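Side-chain contacts in cellobiose 2-epimerase (Spirochaeta thermophila DSM 6192, PDB 5ZIG), which probably catalyses the reversible epimerisation of cellobiose to 4-O-beta-D-glucopyranosyl-D-mannose: residues R212-E215 against A216-L220; L261-S264 against V265-Y269; D271-P274 against E275-S279. All blocks are in the same frame, centred on the assembly; numbering follows the deposited sequence.

In the fold
The three contacts come in series along the chain, each local, on the same side of a barrel of helices. Interaction 1 lies near the start of helix 211-228, interaction 2 in the last turns of helix 251-269, and interaction 3 spans the loop after that helix and the first turn of helix 275-294. The centres of interactions 1 and 2 are 11 Å apart, and Met217 and Glu218 pack against Leu268. Interactions 2 and 3, with centres 10 Å apart, meet where Thr262, Val265 and Glu266 touch Leu273, Pro274 and Phe277. Interactions 1 and 3 do not touch. Interaction 2 lies between the others, helix 251-269 packing on both helix 211-228 and helix 275-294, as expected in such a barrel.

Interaction 1 (R212-E215 against A216-L220)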
# COMPACT_ATOMS: atom_id res chain seq x y z
N ARG A 212 2.74 17.40 14.82
CA ARG A 212 2.52 16.19 15.60
C ARG A 212 2.58 14.95 14.71
O ARG A 212 3.09 13.90 15.11
CB ARG A 212 1.18 16.26 16.34
CG ARG A 212 1.17 17.32 17.44
CD ARG A 212 0.25 16.95 18.59
NE ARG A 212 0.24 15.51 18.85
CZ ARG A 212 -0.78 14.70 18.56
NH1 ARG A 212 -1.88 15.19 17.99
NH2 ARG A 212 -0.69 13.40 18.83
N VAL A 213 2.12 15.08 13.47
CA VAL A 213 2.31 13.99 12.52
C VAL A 213 3.79 13.77 12.26
O VAL A 213 4.27 12.62 12.26
CB VAL A 213 1.54 14.26 11.22
CG1 VAL A 213 1.31 12.93 10.45
CG2 VAL A 213 0.25 14.93 11.55
N ARG A 214 4.55 14.85 12.04
CA ARG A 214 5.96 14.69 11.70
C ARG A 214 6.71 14.01 12.82
O ARG A 214 7.62 13.20 12.59
CB ARG A 214 6.63 16.04 11.38
CG ARG A 214 8.16 16.01 11.58
CD ARG A 214 8.80 17.38 11.76
NE ARG A 214 9.37 17.87 10.52
CZ ARG A 214 8.92 18.94 9.86
NH1 ARG A 214 7.91 19.65 10.35
NH2 ARG A 214 9.49 19.31 8.73
N GLU A 215 6.33 14.32 14.07
CA GLU A 215 6.97 13.70 15.22
C GLU A 215 6.64 12.21 15.29
O GLU A 215 7.52 11.39 15.57
CB GLU A 215 6.55 14.44 16.49
CG GLU A 215 7.20 15.84 16.53
CD GLU A 215 6.67 16.76 17.63
OE1 GLU A 215 5.69 16.39 18.32
OE2 GLU A 215 7.24 17.86 17.79
N ALA A 216 5.38 11.83 15.04
CA ALA A 216 5.05 10.41 14.96
C ALA A 216 5.82 9.72 13.84
O ALA A 216 6.27 8.58 13.99
CB ALA A 216 3.54 10.22 14.78
N MET A 217 6.02 10.43 12.71
CA MET A 217 6.84 9.91 11.61
C MET A 217 8.28 9.64 12.06
O MET A 217 8.83 8.57 11.79
CB MET A 217 6.82 10.89 10.44
CG MET A 217 5.49 10.91 9.69
SD MET A 217 5.32 12.33 8.59
CE MET A 217 6.44 11.92 7.23
N GLU A 218 8.89 10.60 12.76
CA GLU A 218 10.21 10.37 13.34
C GLU A 218 10.24 9.10 14.18
O GLU A 218 11.08 8.23 13.96
CB GLU A 218 10.61 11.57 14.21
CG GLU A 218 10.65 12.92 13.48
CD GLU A 218 11.26 14.04 14.34
OE1 GLU A 218 10.75 14.26 15.45
OE2 GLU A 218 12.21 14.72 13.89
N HIS A 219 9.31 8.99 15.13
CA HIS A 219 9.21 7.78 15.94
C HIS A 219 9.20 6.53 15.06
O HIS A 219 9.95 5.58 15.30
CB HIS A 219 7.95 7.82 16.80
CG HIS A 219 7.76 6.59 17.63
ND1 HIS A 219 8.70 6.15 18.54
CD2 HIS A 219 6.73 5.71 17.69
CE1 HIS A 219 8.26 5.06 19.13
NE2 HIS A 219 7.07 4.77 18.64
N LEU A 220 8.35 6.53 14.03
CA LEU A 220 8.22 5.36 13.16
C LEU A 220 9.54 5.05 12.45
O LEU A 220 9.91 3.88 12.30
CB LEU A 220 7.09 5.59 12.15
CG LEU A 220 5.70 5.30 12.73
CD1 LEU A 220 4.57 5.91 11.94
CD2 LEU A 220 5.50 3.79 12.90
O HOH W 1 9.76 12.76 17.72
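Met217 and Glu218 lay their side chains back over the carbonyls of Val213 and Arg214, near the start of helix 211-228, one of the helices of an (alpha/alpha)6 barrel. Met217 CG comes within 3.3 Å of Val213 O because it stands beside its own backbone N (chi1 -72°). Its sulfur then passes Val213 CG1 at 4.5 Å, a loose apolar touch. Glu218 repeats the manoeuvre one residue on, its CG 3.2 Å from Arg214 O. Beneath both runs the regular i to i+4 bonding of the helix, including Met217 N to Val213 O at 2.8 Å. Glu215 and Glu218 lie side by side and point the same way, their carboxylate planes 19° apart. With Glu215 OE2 5.5 Å from Glu218 OE1, the like charges may repel weakly, perhaps offset by Arg214, whose NE is 5.4 Å from Glu218 OE2. Outside this turn, Met217 reaches Phe205 of helix 191-208 and Leu268 of helix 251-269, Ala216 packs on Tyr201 and Tyr164, and His219 NE2 is hydrogen-bonded to Gly163 N. A water links the Glu218 carboxylate to the backbone of Glu215: it donates to Glu218 OE1 at 2.9 Å and, weakly, to Glu215 O at 3.4 Å.

Interaction 2 (L261-S264 against V265-Y269); sequences LTES and VELLY
Glu266 meets Thr262, one turn earlier on helix 251-269, and its chain can be followed outward from the backbone. CB rests 3.3 Å from Thr262 O, the same carbonyl that accepts the Glu266 N-H. CG lies opposite the backbone N (chi1 -172°), and from there the extended chain carries the carboxylate outward from the helix; OE2 is the oxygen on the Thr262 side. It passes Thr262 CG2 at 4.1 Å, a van der Waals approach in which the two side chains cross obliquely. The methyl is the branch of Thr262 that faces OE2. The threonine hydroxyl, OG1, is hydrogen-bonded to Thr258 O and Asn327 ND2.

Round the helix from there, Ser264 turns its OG between its own N and carbonyl carbon (chi1 57°) and donates to Leu261 O at 2.7 Å. That oxygen also takes the Val265 N-H at 3.1 Å, so two donors grip one carbonyl, and Val265 CG2 lies against it as well. Leu267 sets its CG 3.4 Å from Glu263 O. Leu268 does likewise with CD1, 3.4 Å from Ser264 O. The Leu268 N-H reaches that oxygen along a bent path of 135°, in the last turn before the helix ends.

The flanks of this helix face different partners. Leu261 and Thr262 pack on Phe277 of helix 275-294; Ser264 meets Met217 and Leu268 meets Ile221, both of helix 211-228, and Ser264 also touches Leu198 and Ser202 of helix 191-208. Glu263 forms a salt bridge with Arg206 from that same helix, while Val265, Glu266 and Tyr269 adjoin Leu273 and Pro274 of the following loop, so this end of the helix is wedged among three others in the helical barrel.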
# COMPACT_ATOMS: atom_id res chain seq x y z
N LEU A 261 9.64 4.54 2.91
CA LEU A 261 10.58 5.11 3.86
C LEU A 261 11.21 6.37 3.29
O LEU A 261 11.33 7.40 3.98
CB LEU A 261 11.66 4.10 4.23
CG LEU A 261 11.47 3.15 5.42
CD1 LEU A 261 10.17 2.42 5.38
CD2 LEU A 261 12.62 2.17 5.44
N THR A 262 11.62 6.32 2.01
CA THR A 262 12.16 7.48 1.32
C THR A 262 11.19 8.66 1.37
O THR A 262 11.59 9.78 1.71
CB THR A 262 12.51 7.13 -0.15
OG1 THR A 262 13.64 6.23 -0.20
CG2 THR A 262 12.81 8.39 -0.93
N GLU A 263 9.90 8.42 1.08
CA GLU A 263 8.94 9.52 1.12
C GLU A 263 8.94 10.23 2.47
O GLU A 263 8.94 11.47 2.54
CB GLU A 263 7.53 9.03 0.82
CG GLU A 263 6.55 10.13 0.59
CD GLU A 263 5.12 9.69 0.75
OE1 GLU A 263 4.88 8.61 1.32
OE2 GLU A 263 4.24 10.41 0.26
N SER A 264 8.92 9.46 3.56
CA SER A 264 8.81 10.06 4.88
C SER A 264 10.07 10.85 5.25
O SER A 264 9.98 11.97 5.78
CB SER A 264 8.53 8.98 5.92
OG SER A 264 9.53 7.99 5.91
N VAL A 265 11.26 10.30 4.96
CA VAL A 265 12.51 10.98 5.30
C VAL A 265 12.75 12.17 4.37
O VAL A 265 13.39 13.16 4.77
CB VAL A 265 13.69 9.98 5.31
CG1 VAL A 265 15.06 10.70 5.53
CG2 VAL A 265 13.50 8.96 6.39
N GLU A 266 12.21 12.13 3.16
CA GLU A 266 12.21 13.32 2.32
C GLU A 266 11.27 14.40 2.87
O GLU A 266 11.63 15.58 2.92
CB GLU A 266 11.83 12.95 0.88
CG GLU A 266 11.99 14.10 -0.11
CD GLU A 266 12.24 13.63 -1.54
OE1 GLU A 266 12.27 14.49 -2.45
OE2 GLU A 266 12.42 12.41 -1.76
N LEU A 267 10.07 14.01 3.32
CA LEU A 267 9.19 15.00 3.93
C LEU A 267 9.82 15.60 5.18
O LEU A 267 9.55 16.76 5.51
CB LEU A 267 7.84 14.36 4.27
CG LEU A 267 6.89 14.13 3.10
CD1 LEU A 267 5.73 13.27 3.58
CD2 LEU A 267 6.40 15.47 2.53
N LEU A 268 10.66 14.85 5.88
CA LEU A 268 11.26 15.37 7.11
C LEU A 268 12.47 16.26 6.83
O LEU A 268 12.60 17.34 7.40
CB LEU A 268 11.63 14.21 8.04
CG LEU A 268 10.69 13.77 9.16
CD1 LEU A 268 9.26 13.63 8.69
CD2 LEU A 268 11.16 12.46 9.69
N TYR A 269 13.38 15.82 5.96
CA TYR A 269 14.63 16.53 5.76
C TYR A 269 14.85 17.03 4.34
O TYR A 269 15.91 17.61 4.07
CB TYR A 269 15.82 15.64 6.14
CG TYR A 269 15.69 15.02 7.49
CD1 TYR A 269 15.82 15.78 8.65
CD2 TYR A 269 15.43 13.66 7.62
CE1 TYR A 269 15.69 15.20 9.90
CE2 TYR A 269 15.30 13.07 8.86
CZ TYR A 269 15.44 13.85 10.00
OH TYR A 269 15.31 13.25 11.24

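Interaction 3 (D271-P274 against E275-S279)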
# COMPACT_ATOMS: atom_id res chain seq x y z
N ASP A 271 15.38 17.16 0.10
CA ASP A 271 16.31 16.60 -0.87
C ASP A 271 17.56 17.47 -0.93
O ASP A 271 17.42 18.70 -0.97
CB ASP A 271 15.64 16.53 -2.25
CG ASP A 271 16.38 15.63 -3.22
OD1 ASP A 271 16.52 14.42 -2.94
OD2 ASP A 271 16.82 16.15 -4.27
N PRO A 272 18.78 16.90 -0.91
CA PRO A 272 19.11 15.47 -0.85
C PRO A 272 18.85 14.86 0.52
O PRO A 272 18.90 15.58 1.52
CB PRO A 272 20.60 15.44 -1.16
CG PRO A 272 21.09 16.73 -0.56
CD PRO A 272 19.99 17.73 -0.85
N LEU A 273 18.58 13.56 0.56
CA LEU A 273 18.28 12.90 1.82
C LEU A 273 19.57 12.69 2.63
O LEU A 273 20.67 12.84 2.11
CB LEU A 273 17.54 11.59 1.55
CG LEU A 273 16.01 11.71 1.41
CD1 LEU A 273 15.61 12.37 0.11
CD2 LEU A 273 15.31 10.36 1.54
N PRO A 274 19.45 12.38 3.92
CA PRO A 274 20.65 12.15 4.73
C PRO A 274 21.44 10.94 4.26
O PRO A 274 20.88 9.95 3.77
CB PRO A 274 20.09 11.92 6.14
CG PRO A 274 18.80 12.68 6.14
CD PRO A 274 18.24 12.51 4.76
N GLU A 275 22.76 11.02 4.40
CA GLU A 275 23.64 9.93 4.00
C GLU A 275 23.40 8.68 4.83
O GLU A 275 23.52 7.56 4.31
CB GLU A 275 25.10 10.36 4.12
CG GLU A 275 25.47 11.53 3.23
CD GLU A 275 25.20 11.27 1.76
OE1 GLU A 275 25.29 10.10 1.33
OE2 GLU A 275 24.89 12.24 1.03
N TRP A 276 23.07 8.83 6.11
CA TRP A 276 22.74 7.65 6.90
C TRP A 276 21.55 6.90 6.31
O TRP A 276 21.52 5.67 6.29
CB TRP A 276 22.50 8.02 8.37
CG TRP A 276 21.33 8.94 8.68
CD1 TRP A 276 21.39 10.29 8.92
CD2 TRP A 276 19.95 8.57 8.84
NE1 TRP A 276 20.13 10.78 9.20
CE2 TRP A 276 19.23 9.74 9.15
CE3 TRP A 276 19.25 7.36 8.74
CZ2 TRP A 276 17.84 9.74 9.35
CZ3 TRP A 276 17.87 7.36 8.95
CH2 TRP A 276 17.19 8.55 9.25
N PHE A 277 20.56 7.64 5.77
CA PHE A 277 19.41 6.98 5.16
C PHE A 277 19.80 6.25 3.88
O PHE A 277 19.44 5.08 3.67
CB PHE A 277 18.29 7.99 4.88
CG PHE A 277 17.10 7.36 4.20
CD1 PHE A 277 16.21 6.59 4.93
CD2 PHE A 277 16.93 7.47 2.84
CE1 PHE A 277 15.13 5.96 4.29
CE2 PHE A 277 15.86 6.86 2.20
CZ PHE A 277 14.96 6.10 2.93
N LEU A 278 20.55 6.92 2.99
CA LEU A 278 21.05 6.25 1.80
C LEU A 278 21.81 4.98 2.17
O LEU A 278 21.51 3.89 1.66
CB LEU A 278 21.93 7.19 0.98
CG LEU A 278 21.23 8.43 0.41
CD1 LEU A 278 22.21 9.26 -0.37
CD2 LEU A 278 20.06 8.06 -0.48
N SER A 279 22.79 5.10 3.07
CA SER A 279 23.58 3.93 3.45
C SER A 279 22.71 2.83 4.03
O SER A 279 22.95 1.64 3.79
CB SER A 279 24.67 4.32 4.45
OG SER A 279 25.46 5.36 3.92
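Pro274 takes the N-cap position of helix 275-294, and its carbonyl turns into the first turn to meet Phe277 and Leu278. The chain arrives extended from Asp271 through a cis peptide bond before Pro272, and switches to helical angles at Glu275. Pro274 O accepts Leu278 N at 3.1 Å, a nearly straight bond (168°) lying in the carbonyl plane. Phe277 N is at the same distance from that oxygen, but its bond is weak and strongly bent.

Side chains from both sides of the junction meet. Trp276 holds its CG between its own N and carbonyl carbon (chi1 63°), which swings the indole alongside the proline ring. Pro274 CB then stands over one face of the five-membered ring, 3.6 Å from its centroid and 29° off the normal, a CH-pi contact. Its nearest ring atom is NE1, 3.3 Å from that CB. Leu273 and Phe277 form a second pair, lying side by side and pointing the same way: Leu273 CD2 approaches Phe277 CD2 at 3.6 Å and is equally near to CE2. Leu278 brings its CG over Pro274 O at 3.7 Å. Just past the turn, Ser279 OG bonds to Glu275 O at 3.0 Å, approaching from above the carbonyl plane, and shares that oxygen with Ser279 N.

The loop and first turn pack on helix 251-269, while Leu278 meets Leu331 and Phe332 of helix 315-332. The whole is a helix N-terminus with proline at the N-cap, following a short loop: helix 251-269 ends, the chain turns, and helix 275-294 sets off packed against it, a short helix-to-helix connection within the (alpha/alpha)6 barrel of this family.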